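Local coordinates for protein novel immune-type receptor 11 (Ictalurus punctatus, PDB 2QTE) that probably mediates allogeneic recognition as a bony fish immune-type receptor, through an extracellular domain built like an immunoglobulin variable domain, at residues A[82-85]-A[86-89]; A[55-58]-A[59-62]; A[43-46]-A[47-50]. The protein carries 1 engineered substitution. One frame throughout, in Å; residues are numbered along the deposited sequence.

Contact 1: residues A[82-85]-A[86-89]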
loop_
_atom_site.group_PDB
_atom_site.type_symbol
_atom_site.label_atom_id
_atom_site.label_comp_id
_atom_site.label_asym_id
_atom_site.label_seq_id
_atom_site.Cartn_x
_atom_site.Cartn_y
_atom_site.Cartn_z
ATOM N N GLY A 82 -16.930 18.407 1.307
ATOM C CA GLY A 82 -16.612 19.233 0.122
ATOM C C GLY A 82 -15.483 18.702 -0.738
ATOM O O GLY A 82 -14.452 19.367 -0.893
ATOM N N ALA A 83 -15.680 17.506 -1.314
ATOM C CA ALA A 83 -14.669 16.819 -2.182
ATOM C C ALA A 83 -14.123 17.658 -3.353
ATOM O O ALA A 83 -14.877 18.432 -3.986
ATOM C CB ALA A 83 -15.266 15.512 -2.705
ATOM N N ARG A 84 -12.824 17.547 -3.625
ATOM C CA ARG A 84 -12.285 18.179 -4.829
ATOM C C ARG A 84 -11.513 17.184 -5.685
ATOM O O ARG A 84 -11.102 16.107 -5.197
ATOM C CB ARG A 84 -11.520 19.480 -4.569
ATOM C CG ARG A 84 -10.213 19.454 -3.777
ATOM C CD ARG A 84 -9.941 20.874 -3.148
ATOM N NE ARG A 84 -11.198 21.508 -2.688
ATOM C CZ ARG A 84 -11.304 22.622 -1.949
ATOM N NH1 ARG A 84 -10.234 23.286 -1.497
ATOM N NH2 ARG A 84 -12.508 23.060 -1.647
ATOM N N GLU A 85 -11.365 17.525 -6.973
ATOM C CA GLU A 85 -10.731 16.601 -7.924
ATOM C C GLU A 85 -9.475 15.901 -7.353
ATOM O O GLU A 85 -9.309 14.687 -7.495
ATOM C CB GLU A 85 -10.346 17.345 -9.188
ATOM C CG GLU A 85 -11.557 17.748 -10.027
ATOM C CD GLU A 85 -11.126 18.276 -11.374
ATOM O OE1 GLU A 85 -10.415 17.525 -12.086
ATOM O OE2 GLU A 85 -11.460 19.452 -11.687
ATOM N N ASP A 86 -8.607 16.642 -6.691
ATOM C CA ASP A 86 -7.345 16.048 -6.221
ATOM C C ASP A 86 -7.513 15.099 -5.014
ATOM O O ASP A 86 -6.533 14.484 -4.544
ATOM C CB ASP A 86 -6.337 17.129 -5.908
ATOM C CG ASP A 86 -6.063 18.011 -7.093
ATOM O OD1 ASP A 86 -6.522 19.156 -7.064
ATOM O OD2 ASP A 86 -5.427 17.555 -8.068
ATOM N N ASP A 87 -8.735 14.963 -4.514
ATOM C CA ASP A 87 -9.019 13.962 -3.467
ATOM C C ASP A 87 -9.094 12.564 -4.085
ATOM O O ASP A 87 -8.967 11.527 -3.379
ATOM C CB ASP A 87 -10.365 14.204 -2.755
ATOM C CG ASP A 87 -10.379 15.437 -1.878
ATOM O OD1 ASP A 87 -9.329 15.917 -1.398
ATOM O OD2 ASP A 87 -11.493 15.959 -1.701
ATOM N N GLY A 88 -9.337 12.525 -5.397
ATOM C CA GLY A 88 -9.470 11.234 -6.118
ATOM C C GLY A 88 -8.255 10.336 -5.850
ATOM O O GLY A 88 -7.173 10.815 -5.684
ATOM N N GLY A 89 -8.433 9.022 -5.774
ATOM C CA GLY A 89 -7.280 8.129 -5.599
ATOM C C GLY A 89 -7.708 6.916 -4.811
ATOM O O GLY A 89 -8.898 6.699 -4.642
HETATM O O HOH W 1 -6.786 13.155 -8.089
#
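Asp87 reaches back to Arg84 twice, once through its side chain and once through its backbone. In the side-chain bond the amide N of Arg84 donates to Asp87 OD2 at 2.8 Å, nearly straight at 166°, although it meets the oxygen from above the carboxylate plane and not within it. The torsion that makes this possible sets CG of Asp87 anti to its carbonyl carbon (chi1 -69°), which swings the carboxylate back beside the start of the turn, and the short aspartate side chain lets OD2 reach the amide. The same oxygen lies 3.3 Å from Ala83 CA, and the small methyl of Ala83 leaves room for it.

The backbone bonds wind the chain into a short 3-10 segment. Asp87 N donates to Arg84 O at 2.7 Å, and one residue on Gly88 N donates to Glu85 O at 3.0 Å, each spanning three residues. Gly88 suits the second step, since a CB there would press tightly on Glu85 O. Water 1 lies within hydrogen-bonding distance of Glu85 O, at 3.0 Å.

This turn joins strands 76-80 and 89-97, the E-F connection of a V-type immunoglobulin domain. Asp87, Gly89, Tyr91 and Cys93 match the family's Asp-x-Gly/Ala-x-Tyr-x-Cys signature, in which the aspartate pairs with an arginine at the start of strand D. Here that arginine is Arg66, whose NH2 forms a salt bridge with Asp87 OD2 and also bonds to Gly82 O, while Tyr91 OH bonds to Asp87 O, the tyrosine corner.

The charged side chains apart from Asp87 lie on the exposed side, where the acids of Glu85 and Asp86 suit a solvent-facing turn.

Contact 2: residues A[55-58]-A[59-62]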
loop_
_atom_site.group_PDB
_atom_site.type_symbol
_atom_site.label_atom_id
_atom_site.label_comp_id
_atom_site.label_asym_id
_atom_site.label_seq_id
_atom_site.Cartn_x
_atom_site.Cartn_y
_atom_site.Cartn_z
ATOM N N GLY A 55 -8.846 10.753 18.615
ATOM C CA GLY A 55 -8.597 9.343 18.251
ATOM C C GLY A 55 -7.673 9.141 17.045
ATOM O O GLY A 55 -7.405 8.024 16.647
ATOM N N TYR A 56 -7.189 10.219 16.436
ATOM C CA TYR A 56 -6.513 10.062 15.167
ATOM C C TYR A 56 -5.638 11.275 14.876
ATOM O O TYR A 56 -5.902 12.367 15.403
ATOM C CB TYR A 56 -7.554 9.853 14.069
ATOM C CG TYR A 56 -8.537 11.017 13.873
ATOM C CD1 TYR A 56 -8.272 12.063 12.979
ATOM C CD2 TYR A 56 -9.756 11.063 14.584
ATOM C CE1 TYR A 56 -9.232 13.117 12.809
ATOM C CE2 TYR A 56 -10.657 12.086 14.425
ATOM C CZ TYR A 56 -10.389 13.135 13.548
ATOM O OH TYR A 56 -11.353 14.145 13.415
ATOM N N LYS A 57 -4.629 11.089 14.025
ATOM C CA LYS A 57 -3.662 12.138 13.740
ATOM C C LYS A 57 -3.205 12.040 12.310
ATOM O O LYS A 57 -2.673 11.002 11.890
ATOM C CB LYS A 57 -2.448 12.012 14.702
ATOM C CG LYS A 57 -1.455 13.145 14.663
ATOM C CD LYS A 57 -0.078 12.718 15.173
ATOM C CE LYS A 57 0.930 13.838 14.869
ATOM N NZ LYS A 57 1.229 13.973 13.397
ATOM N N PHE A 58 -3.380 13.120 11.563
ATOM C CA PHE A 58 -2.915 13.199 10.177
ATOM C C PHE A 58 -1.424 13.301 10.040
ATOM O O PHE A 58 -0.735 13.665 10.977
ATOM C CB PHE A 58 -3.596 14.362 9.395
ATOM C CG PHE A 58 -5.036 14.094 9.101
ATOM C CD1 PHE A 58 -5.388 13.342 8.016
ATOM C CD2 PHE A 58 -6.021 14.539 9.966
ATOM C CE1 PHE A 58 -6.737 13.039 7.769
ATOM C CE2 PHE A 58 -7.366 14.272 9.721
ATOM C CZ PHE A 58 -7.713 13.500 8.631
ATOM N N ALA A 59 -0.925 12.997 8.851
ATOM C CA ALA A 59 0.508 13.067 8.613
ATOM C C ALA A 59 0.901 14.477 8.934
ATOM O O ALA A 59 0.138 15.414 8.687
ATOM C CB ALA A 59 0.841 12.752 7.175
ATOM N N GLU A 60 2.090 14.616 9.508
ATOM C CA GLU A 60 2.668 15.902 9.828
ATOM C C GLU A 60 2.637 16.717 8.536
ATOM O O GLU A 60 2.959 16.185 7.464
ATOM C CB GLU A 60 4.117 15.677 10.285
ATOM C CG GLU A 60 4.744 16.871 10.956
ATOM C CD GLU A 60 4.495 16.913 12.468
ATOM O OE1 GLU A 60 5.006 17.880 13.091
ATOM O OE2 GLU A 60 3.811 15.997 13.026
ATOM N N GLY A 61 2.220 17.983 8.615
ATOM C CA GLY A 61 2.285 18.847 7.434
ATOM C C GLY A 61 1.233 18.546 6.379
ATOM O O GLY A 61 1.289 19.073 5.253
ATOM N N PHE A 62 0.276 17.682 6.714
ATOM C CA PHE A 62 -0.976 17.687 5.963
ATOM C C PHE A 62 -1.808 18.918 6.341
ATOM O O PHE A 62 -2.233 19.062 7.489
ATOM C CB PHE A 62 -1.805 16.413 6.165
ATOM C CG PHE A 62 -2.907 16.304 5.171
ATOM C CD1 PHE A 62 -2.614 16.385 3.803
ATOM C CD2 PHE A 62 -4.247 16.181 5.582
ATOM C CE1 PHE A 62 -3.631 16.349 2.827
ATOM C CE2 PHE A 62 -5.285 16.103 4.628
ATOM C CZ PHE A 62 -4.983 16.187 3.244
#
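Strand 56-58, the edge strand C'' of the V-type fold, runs out into a type II turn from Ala59 to Phe62, and Lys57 and Phe58 each reach across to a residue of that turn. Gly61 takes the positive phi (74°) that favours glycine at the turn's third position, and Phe62 N closes the turn on Ala59 O at 3.0 Å.

On the polar side, Lys57 runs extended until a bend at its last torsion (chi4 -70°) brings NZ back over the backbone. There it donates to Phe58 O at 3.1 Å, approaching almost in line with the carbonyl bond, and forms a salt bridge with Glu60 OE2 at 3.3 Å, weak as a hydrogen bond. Glu60 bends at chi2 to bring its carboxylate to the ammonium. Were Lys57 replaced by an alanine, the Glu60 carboxylate is likely to be left without this countercharge and Phe58 O without its side-chain donor.

The apolar side is carried by two rings. Phe58 CD1 meets Phe62 CD2 at 3.9 Å, with ring planes 35° apart and centroids 5.8 Å apart, an oblique pairing. Both rings also meet Phe46 edge-to-face, and Phe62 meets Phe67 likewise, so flat, bulky side chains suit this flank. Such an edge strand, polar outside and aromatic inside, leading to strand D across the sandwich, belongs to the immunoglobulin variable-type fold.

Contact 3: residues A[43-46]-A[47-50]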
loop_
_atom_site.group_PDB
_atom_site.type_symbol
_atom_site.label_atom_id
_atom_site.label_comp_id
_atom_site.label_asym_id
_atom_site.label_seq_id
_atom_site.Cartn_x
_atom_site.Cartn_y
_atom_site.Cartn_z
ATOM N N PRO A 43 2.013 4.688 -2.667
ATOM C CA PRO A 43 1.167 5.064 -1.529
ATOM C C PRO A 43 1.917 5.625 -0.317
ATOM O O PRO A 43 3.067 5.279 -0.090
ATOM C CB PRO A 43 0.543 3.720 -1.059
ATOM C CG PRO A 43 0.837 2.772 -2.119
ATOM C CD PRO A 43 2.059 3.235 -2.798
ATOM N N GLN A 44 1.224 6.418 0.498
ATOM C CA GLN A 44 1.832 7.037 1.667
ATOM C C GLN A 44 0.891 7.018 2.861
ATOM O O GLN A 44 -0.255 7.287 2.703
ATOM C CB GLN A 44 2.039 8.504 1.357
ATOM C CG GLN A 44 3.440 8.926 1.140
ATOM C CD GLN A 44 3.416 10.347 0.731
ATOM O OE1 GLN A 44 3.041 10.651 -0.400
ATOM N NE2 GLN A 44 3.693 11.254 1.679
ATOM N N TYR A 45 1.421 6.803 4.052
ATOM C CA TYR A 45 0.708 7.040 5.300
ATOM C C TYR A 45 0.046 8.419 5.309
ATOM O O TYR A 45 0.695 9.441 5.063
ATOM C CB TYR A 45 1.696 6.909 6.486
ATOM C CG TYR A 45 1.369 7.745 7.716
ATOM C CD1 TYR A 45 0.292 7.434 8.531
ATOM C CD2 TYR A 45 2.166 8.824 8.080
ATOM C CE1 TYR A 45 0.014 8.216 9.657
ATOM C CE2 TYR A 45 1.895 9.585 9.186
ATOM C CZ TYR A 45 0.815 9.279 9.965
ATOM O OH TYR A 45 0.551 10.062 11.083
ATOM N N PHE A 46 -1.255 8.412 5.597
ATOM C CA PHE A 46 -2.111 9.581 5.482
ATOM C C PHE A 46 -2.568 10.056 6.824
ATOM O O PHE A 46 -2.463 11.244 7.144
ATOM C CB PHE A 46 -3.320 9.253 4.572
ATOM C CG PHE A 46 -4.207 10.411 4.298
ATOM C CD1 PHE A 46 -3.674 11.613 3.882
ATOM C CD2 PHE A 46 -5.588 10.303 4.435
ATOM C CE1 PHE A 46 -4.508 12.713 3.634
ATOM C CE2 PHE A 46 -6.426 11.389 4.185
ATOM C CZ PHE A 46 -5.885 12.576 3.763
ATOM N N VAL A 47 -3.122 9.132 7.612
ATOM C CA VAL A 47 -3.671 9.452 8.934
ATOM C C VAL A 47 -3.661 8.186 9.775
ATOM O O VAL A 47 -4.007 7.152 9.281
ATOM C CB VAL A 47 -5.109 10.098 8.860
ATOM C CG1 VAL A 47 -6.086 9.245 8.080
ATOM C CG2 VAL A 47 -5.665 10.374 10.224
ATOM N N ARG A 48 -3.216 8.272 11.026
ATOM C CA ARG A 48 -3.118 7.108 11.887
ATOM C C ARG A 48 -4.042 7.194 13.092
ATOM O O ARG A 48 -4.457 8.271 13.508
ATOM C CB ARG A 48 -1.671 6.821 12.337
ATOM C CG ARG A 48 -1.037 7.905 13.151
ATOM C CD ARG A 48 0.494 7.700 13.213
ATOM N NE ARG A 48 1.186 8.865 13.772
ATOM C CZ ARG A 48 1.508 9.020 15.049
ATOM N NH1 ARG A 48 2.133 10.126 15.438
ATOM N NH2 ARG A 48 1.213 8.073 15.933
ATOM N N TYR A 49 -4.373 6.036 13.635
ATOM C CA TYR A 49 -5.026 5.998 14.933
ATOM C C TYR A 49 -4.088 6.613 15.970
ATOM O O TYR A 49 -2.861 6.503 15.877
ATOM C CB TYR A 49 -5.388 4.563 15.297
ATOM C CG TYR A 49 -5.993 4.463 16.651
ATOM C CD1 TYR A 49 -5.183 4.470 17.792
ATOM C CD2 TYR A 49 -7.383 4.401 16.806
ATOM C CE1 TYR A 49 -5.733 4.405 19.064
ATOM C CE2 TYR A 49 -7.958 4.312 18.069
ATOM C CZ TYR A 49 -7.115 4.314 19.200
ATOM O OH TYR A 49 -7.666 4.243 20.456
ATOM N N TYR A 50 -4.656 7.328 16.941
ATOM C CA TYR A 50 -3.801 8.116 17.813
ATOM C C TYR A 50 -4.377 8.291 19.220
ATOM O O TYR A 50 -5.573 8.455 19.401
ATOM C CB TYR A 50 -3.449 9.457 17.136
ATOM C CG TYR A 50 -2.506 10.321 17.939
ATOM C CD1 TYR A 50 -2.985 11.442 18.634
ATOM C CD2 TYR A 50 -1.138 10.018 18.027
ATOM C CE1 TYR A 50 -2.128 12.248 19.380
ATOM C CE2 TYR A 50 -0.266 10.829 18.771
ATOM C CZ TYR A 50 -0.781 11.930 19.454
ATOM O OH TYR A 50 0.047 12.742 20.202
HETATM O O HOH W 2 2.225 11.330 12.274
#
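Phe46 and Val47 form the tightly packed part of this contact. Successive residues of a regular strand point to opposite sides, but here both face Trp34 of strand 32-37, a classic beta bulge. The phi/psi of Phe46, -112/-52°, marks the irregularity, and both residues share backbone hydrogen bonds with Trp34. With the two side chains on the same flank, Phe46 CD2 lies 3.8 Å from Val47 CG1. The ring also meets Phe67 edge-to-face, and Leu78 of the opposing sheet touches both residues. A broad ring and a compact branched chain therefore suit this buried place.

The less buried flank carries Tyr45 and Arg48, brought near each other by the extra residue of the bulge. The arginine's methylenes run past the outer end of the tyrosine ring: Arg48 CB lies at the ring edge, 3.5 Å from Tyr45 CE1, and Arg48 CD comes within 3.2 Å of Tyr45 OH. Extended from CG to NE, the chain carries Arg48 NE to 3.0 Å from Tyr45 OH, which sits at the guanidinium edge with the two planes 47° apart. Water 2 accepts from Arg48 NE at 3.1 Å and also sits beside the hydroxyl. Tyrosine and arginine fit a half-covered place, each offering apolar surface below a polar end. In the second subunit, Ile100 packs on Tyr45 and Ile99 on Arg48.

A bulged C' strand, with one flank in the sandwich core and the other at a dimer interface, is characteristic of paired immunoglobulin variable-type domains.

Contacts 2 and 3 are neighbours, their centres about 7 Å apart: strands 44-49 and 56-58 pair in one sheet, with Lys57 N 2.9 Å from Arg48 O in a probable hydrogen bond and Phe58 CD1 packed 3.4 Å from Val47 CB. Contact 3 has the buried residues of this pair, while contact 2 lies at the surface and balances a salt bridge against aromatic packing. Contact 1 stands apart, its centre about 17 to 18 Å from the other two and its nearest atoms touching neither. It depends on hydrogen bonds and a buried carboxylate in an interstrand turn, whereas contact 3 sets apolar packing on its core flank against a tyrosine-arginine pair facing the second subunit.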